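Long-range contacts in ABC transporter, solute-binding protein (Staphylococcus aureus, PDB 6LKH), which probably captures a substrate outside the cell for an ABC importer and binds glucose 6-phosphate between its two lobes: residues M98-V103 / R115-L120; L3-P8 / G52-G57. All coordinates share one frame; numbering follows the deposited sequence.

Contact 1: residues M98-V103 / R115-L120; sequences MPTVIV and RGYQDL. With G6P (6-O-phosphono-alpha-D-glucopyranose), chain E.
In the apolar core behind the sugar-phosphate site, Ile102 of strand 92-105 reaches the turn 115-120 with its CD1 methyl. With CG1 opposite the carbonyl carbon (chi1 -58°) and the chain extended beyond it, CD1 reaches the Gly116-Tyr117 peptide and the side chain of Leu120. There Ile102 CD1 lies 3.6 Å from Gly116 C, 4.1 Å from Leu120 CD1 and 4.1 Å from Tyr117 CD1, meeting the tyrosine ring obliquely on its CD1-CE1 side. The Tyr117 ring runs back along the strand toward Thr100, but the two hydroxyls do not pair: Thr100 OG1 bonds to Met212 O, and Tyr117 OH to His143 ND1 of helix 138-151. The turn carries its own polar ties. Arg115 NE lies 3.0 Å from Asp119 OD2 in a salt bridge whose N-H...O bond is nearly straight (172°) and uses the syn side of the carboxylate, and Glu209 takes the backbone N-H groups of Tyr117 and Gln118 with its two oxygens. At the far end of the strand segment, Met98 CB comes within 3.6 Å of G6P O2. No hydrogen bond joins the two segments; their junction rests mainly on apolar packing round the Ile102 CD1 methyl, while polar groups at its margins are satisfied elsewhere.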
# COMPACT_ATOMS: atom_id res chain seq x y z
N MET A 98 18.91 0.33 -6.30
CA MET A 98 19.23 -0.71 -5.32
C MET A 98 20.24 -0.17 -4.32
O MET A 98 21.43 -0.02 -4.67
CB MET A 98 19.78 -1.96 -6.00
CG MET A 98 20.02 -3.13 -5.06
SD MET A 98 18.49 -3.86 -4.45
CE MET A 98 17.95 -4.70 -5.94
N PRO A 99 19.83 0.12 -3.08
CA PRO A 99 20.82 0.47 -2.06
C PRO A 99 21.77 -0.69 -1.79
O PRO A 99 21.38 -1.86 -1.83
CB PRO A 99 19.96 0.79 -0.83
CG PRO A 99 18.66 1.23 -1.40
CD PRO A 99 18.46 0.40 -2.64
N THR A 100 23.04 -0.36 -1.56
CA THR A 100 23.99 -1.28 -0.95
C THR A 100 23.98 -1.07 0.55
O THR A 100 23.92 0.07 1.03
CB THR A 100 25.40 -1.07 -1.50
OG1 THR A 100 25.85 0.25 -1.17
CG2 THR A 100 25.43 -1.27 -3.01
N VAL A 101 24.03 -2.17 1.30
CA VAL A 101 23.80 -2.12 2.74
C VAL A 101 24.83 -2.96 3.47
O VAL A 101 25.52 -3.79 2.89
CB VAL A 101 22.38 -2.61 3.10
CG1 VAL A 101 21.33 -1.76 2.41
CG2 VAL A 101 22.21 -4.08 2.70
N ILE A 102 24.93 -2.70 4.77
CA ILE A 102 25.60 -3.59 5.71
C ILE A 102 24.53 -4.41 6.40
O ILE A 102 23.54 -3.86 6.90
CB ILE A 102 26.42 -2.80 6.74
CG1 ILE A 102 27.47 -1.92 6.04
CG2 ILE A 102 27.10 -3.75 7.73
CD1 ILE A 102 28.15 -0.92 6.95
N VAL A 103 24.71 -5.73 6.42
CA VAL A 103 23.78 -6.63 7.08
C VAL A 103 24.45 -7.11 8.36
O VAL A 103 25.61 -7.51 8.35
CB VAL A 103 23.39 -7.81 6.18
CG1 VAL A 103 22.59 -7.30 4.98
CG2 VAL A 103 24.62 -8.57 5.72
N ARG A 115 27.15 1.04 12.50
CA ARG A 115 26.37 2.06 11.81
C ARG A 115 27.07 2.50 10.53
O ARG A 115 26.60 3.41 9.85
CB ARG A 115 26.14 3.26 12.73
CG ARG A 115 25.95 2.90 14.19
CD ARG A 115 26.25 4.08 15.10
NE ARG A 115 27.64 4.09 15.55
CZ ARG A 115 28.12 4.93 16.46
NH1 ARG A 115 29.40 4.87 16.81
NH2 ARG A 115 27.33 5.84 17.01
N GLY A 116 28.19 1.86 10.21
CA GLY A 116 28.93 2.21 9.02
C GLY A 116 30.22 1.44 8.80
O GLY A 116 30.53 0.48 9.50
N TYR A 117 30.97 1.90 7.80
CA TYR A 117 32.18 1.29 7.41
C TYR A 117 33.16 1.50 8.55
O TYR A 117 33.89 0.60 8.87
CB TYR A 117 32.65 1.82 6.08
CG TYR A 117 31.70 1.52 4.96
CD1 TYR A 117 31.34 0.24 4.66
CD2 TYR A 117 31.20 2.52 4.20
CE1 TYR A 117 30.50 -0.03 3.62
CE2 TYR A 117 30.34 2.25 3.16
CZ TYR A 117 29.99 0.98 2.87
OH TYR A 117 29.13 0.74 1.84
N GLN A 118 33.16 2.64 9.20
CA GLN A 118 34.17 2.84 10.23
C GLN A 118 33.97 1.89 11.40
O GLN A 118 34.94 1.37 11.96
CB GLN A 118 34.16 4.29 10.72
CG GLN A 118 34.79 5.27 9.75
CD GLN A 118 35.28 6.53 10.44
OE1 GLN A 118 35.68 6.50 11.60
NE2 GLN A 118 35.27 7.65 9.72
N ASP A 119 32.72 1.64 11.77
CA ASP A 119 32.47 0.71 12.87
C ASP A 119 32.88 -0.71 12.51
O ASP A 119 33.22 -1.49 13.41
CB ASP A 119 30.99 0.76 13.26
CG ASP A 119 30.65 1.98 14.08
OD1 ASP A 119 31.49 2.90 14.16
OD2 ASP A 119 29.54 2.02 14.64
N LEU A 120 32.86 -1.06 11.23
CA LEU A 120 33.31 -2.39 10.83
C LEU A 120 34.79 -2.62 11.10
O LEU A 120 35.26 -3.75 10.96
CB LEU A 120 33.03 -2.63 9.34
CG LEU A 120 31.58 -2.85 8.90
CD1 LEU A 120 31.54 -3.19 7.43
CD2 LEU A 120 30.90 -3.95 9.70
C1 G6P E . 21.81 -6.13 -8.56
C2 G6P E . 22.27 -5.08 -7.52
C3 G6P E . 23.68 -5.23 -7.11
C4 G6P E . 23.95 -6.62 -6.73
C5 G6P E . 23.74 -7.54 -7.92
C6 G6P E . 24.09 -8.93 -7.50
O1 G6P E . 22.15 -5.68 -9.83
O2 G6P E . 22.11 -3.76 -8.06
O3 G6P E . 23.94 -4.34 -5.94
O4 G6P E . 25.32 -6.71 -6.28
O5 G6P E . 22.35 -7.49 -8.40
O6 G6P E . 24.97 -9.46 -8.47
P G6P E . 26.61 -9.62 -8.12
O1P G6P E . 26.89 -11.02 -7.62
O2P G6P E . 27.01 -8.60 -7.05
O3P G6P E . 27.41 -9.35 -9.34

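Contact 2: residues L3-P8 / G52-G57; sequences LTVYSP and GDVFMG. With G6P (6-O-phosphono-alpha-D-glucopyranose), chain E.
Tyr6 of strand 2-7 lies across segment 52-57, meeting Phe55, Val54 and Gly52 in turn from CB to OH. Its CB sits over one face of the Phe55 ring, a CH-pi contact 4.0 Å from the centroid. CG, set opposite the carbonyl carbon (chi1 -54°), turns the ring back toward Gly52; the Tyr6 and Phe55 rings lie almost parallel (18°) yet displaced, with little overlap. Tyr6 CD1 meets Val54 O at the ring edge (3.5 Å), and CE1 lies 3.7 Å from Gly52 CA. At the tip, Tyr6 OH accepts an almost straight bond from Gly52 N (3.0 Å, 173°) and also bonds to Glu46 OE1.

The backbones pair as parallel strands of the N-terminal lobe, as in the periplasmic-binding-protein fold: Tyr6 N gives to Val54 O at 2.8 Å, and Met56 N to Tyr6 O. Asp53 OD2 takes Thr4 N on its anti side at 3.2 Å, its OD1 being held by Asn223 and His227. Ser7 OG donates to Met56 O from above the carbonyl plane (2.9 Å) and also bonds to Tyr9 N. On the other face of the sheet, Val5 CG1 packs 3.7 Å from Met56 CG. Both strands' C-terminal ends lead to the ligand cleft, where Pro8 and Gly57 border G6P. The two hydroxyl bonds fix the tip of Tyr6, while Val54 O and Gly52, against the CD1-CE1 side, probably limit the ring's rotation.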
# COMPACT_ATOMS: atom_id res chain seq x y z
N LEU A 3 14.60 -16.92 -25.77
CA LEU A 3 15.12 -15.59 -25.49
C LEU A 3 15.99 -15.69 -24.24
O LEU A 3 15.47 -15.88 -23.14
CB LEU A 3 13.97 -14.61 -25.30
CG LEU A 3 14.23 -13.12 -25.51
CD1 LEU A 3 12.90 -12.38 -25.46
CD2 LEU A 3 15.18 -12.56 -24.46
N THR A 4 17.30 -15.55 -24.41
CA THR A 4 18.24 -15.76 -23.32
C THR A 4 18.58 -14.44 -22.66
O THR A 4 18.75 -13.42 -23.33
CB THR A 4 19.51 -16.44 -23.83
OG1 THR A 4 19.16 -17.64 -24.53
CG2 THR A 4 20.43 -16.80 -22.67
N VAL A 5 18.66 -14.47 -21.33
CA VAL A 5 18.87 -13.27 -20.52
C VAL A 5 19.99 -13.55 -19.53
O VAL A 5 19.93 -14.54 -18.79
CB VAL A 5 17.59 -12.86 -19.77
CG1 VAL A 5 17.86 -11.69 -18.83
CG2 VAL A 5 16.48 -12.50 -20.76
N TYR A 6 20.99 -12.69 -19.51
CA TYR A 6 22.01 -12.71 -18.47
C TYR A 6 21.55 -11.82 -17.33
O TYR A 6 21.12 -10.69 -17.56
CB TYR A 6 23.36 -12.21 -18.98
CG TYR A 6 23.88 -12.90 -20.22
CD1 TYR A 6 23.51 -12.47 -21.48
CD2 TYR A 6 24.78 -13.95 -20.12
CE1 TYR A 6 24.00 -13.09 -22.62
CE2 TYR A 6 25.27 -14.58 -21.25
CZ TYR A 6 24.88 -14.14 -22.50
OH TYR A 6 25.37 -14.76 -23.63
N SER A 7 21.64 -12.32 -16.10
CA SER A 7 21.31 -11.47 -14.98
C SER A 7 22.09 -11.92 -13.76
O SER A 7 22.19 -13.13 -13.52
CB SER A 7 19.81 -11.48 -14.65
OG SER A 7 19.54 -10.55 -13.61
N PRO A 8 22.66 -10.99 -13.00
CA PRO A 8 23.17 -11.33 -11.67
C PRO A 8 22.10 -11.38 -10.59
O PRO A 8 22.44 -11.65 -9.43
CB PRO A 8 24.17 -10.20 -11.40
CG PRO A 8 23.61 -9.05 -12.14
CD PRO A 8 23.05 -9.63 -13.40
N GLY A 52 23.41 -14.75 -25.87
CA GLY A 52 22.05 -14.41 -25.51
C GLY A 52 21.68 -13.04 -26.03
O GLY A 52 22.43 -12.38 -26.76
N ASP A 53 20.49 -12.59 -25.62
CA ASP A 53 19.88 -11.41 -26.20
C ASP A 53 19.85 -10.20 -25.28
O ASP A 53 19.82 -9.07 -25.77
CB ASP A 53 18.44 -11.72 -26.62
CG ASP A 53 18.34 -12.92 -27.55
OD1 ASP A 53 18.79 -12.82 -28.71
OD2 ASP A 53 17.84 -13.98 -27.11
N VAL A 54 19.85 -10.40 -23.96
CA VAL A 54 19.53 -9.32 -23.04
C VAL A 54 20.36 -9.48 -21.77
O VAL A 54 20.54 -10.59 -21.26
CB VAL A 54 18.02 -9.30 -22.71
CG1 VAL A 54 17.69 -8.29 -21.61
CG2 VAL A 54 17.20 -9.00 -23.96
N PHE A 55 20.87 -8.35 -21.27
CA PHE A 55 21.59 -8.29 -20.00
C PHE A 55 20.82 -7.35 -19.08
O PHE A 55 20.60 -6.19 -19.43
CB PHE A 55 23.02 -7.79 -20.19
CG PHE A 55 23.97 -8.23 -19.11
CD1 PHE A 55 23.79 -7.82 -17.80
CD2 PHE A 55 25.06 -9.03 -19.42
CE1 PHE A 55 24.67 -8.22 -16.80
CE2 PHE A 55 25.94 -9.43 -18.43
CZ PHE A 55 25.74 -9.03 -17.12
N MET A 56 20.41 -7.86 -17.92
CA MET A 56 19.68 -7.06 -16.94
C MET A 56 20.27 -7.28 -15.56
O MET A 56 20.60 -8.41 -15.19
CB MET A 56 18.18 -7.39 -16.93
CG MET A 56 17.84 -8.80 -16.46
SD MET A 56 16.06 -9.12 -16.51
CE MET A 56 15.43 -7.87 -15.38
N GLY A 57 20.41 -6.20 -14.81
CA GLY A 57 21.03 -6.25 -13.51
C GLY A 57 22.50 -5.87 -13.56
O GLY A 57 23.17 -5.97 -14.59
C1 G6P E . 21.81 -6.13 -8.56
C2 G6P E . 22.27 -5.08 -7.52
C3 G6P E . 23.68 -5.23 -7.11
C4 G6P E . 23.95 -6.62 -6.73
C5 G6P E . 23.74 -7.54 -7.92
C6 G6P E . 24.09 -8.93 -7.50
O1 G6P E . 22.15 -5.68 -9.83
O2 G6P E . 22.11 -3.76 -8.06
O3 G6P E . 23.94 -4.34 -5.94
O4 G6P E . 25.32 -6.71 -6.28
O5 G6P E . 22.35 -7.49 -8.40
O6 G6P E . 24.97 -9.46 -8.47
P G6P E . 26.61 -9.62 -8.12
O1P G6P E . 26.89 -11.02 -7.62
O2P G6P E . 27.01 -8.60 -7.05
O3P G6P E . 27.41 -9.35 -9.34

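The contacts come in series along the chain: both segments of contact 2 precede those of contact 1. Their centres are 29 Å apart, on opposite sides of the chain's centre; their nearest atoms are about 8 Å apart and do not meet. Both reach one mixed sheet, in which strand 213-221 pairs antiparallel with 54-56 of contact 2 and with 92-105 of contact 1. Between them lies G6P, approached by Pro8 and Gly57 from one side and Met98 from the other, and bound by Thr36 and Gly58 as well as Thr138, Thr139 and Thr170. This arrangement is consistent with the two-lobed solute-binding-protein fold, whose ligand lies in the cleft between lobes.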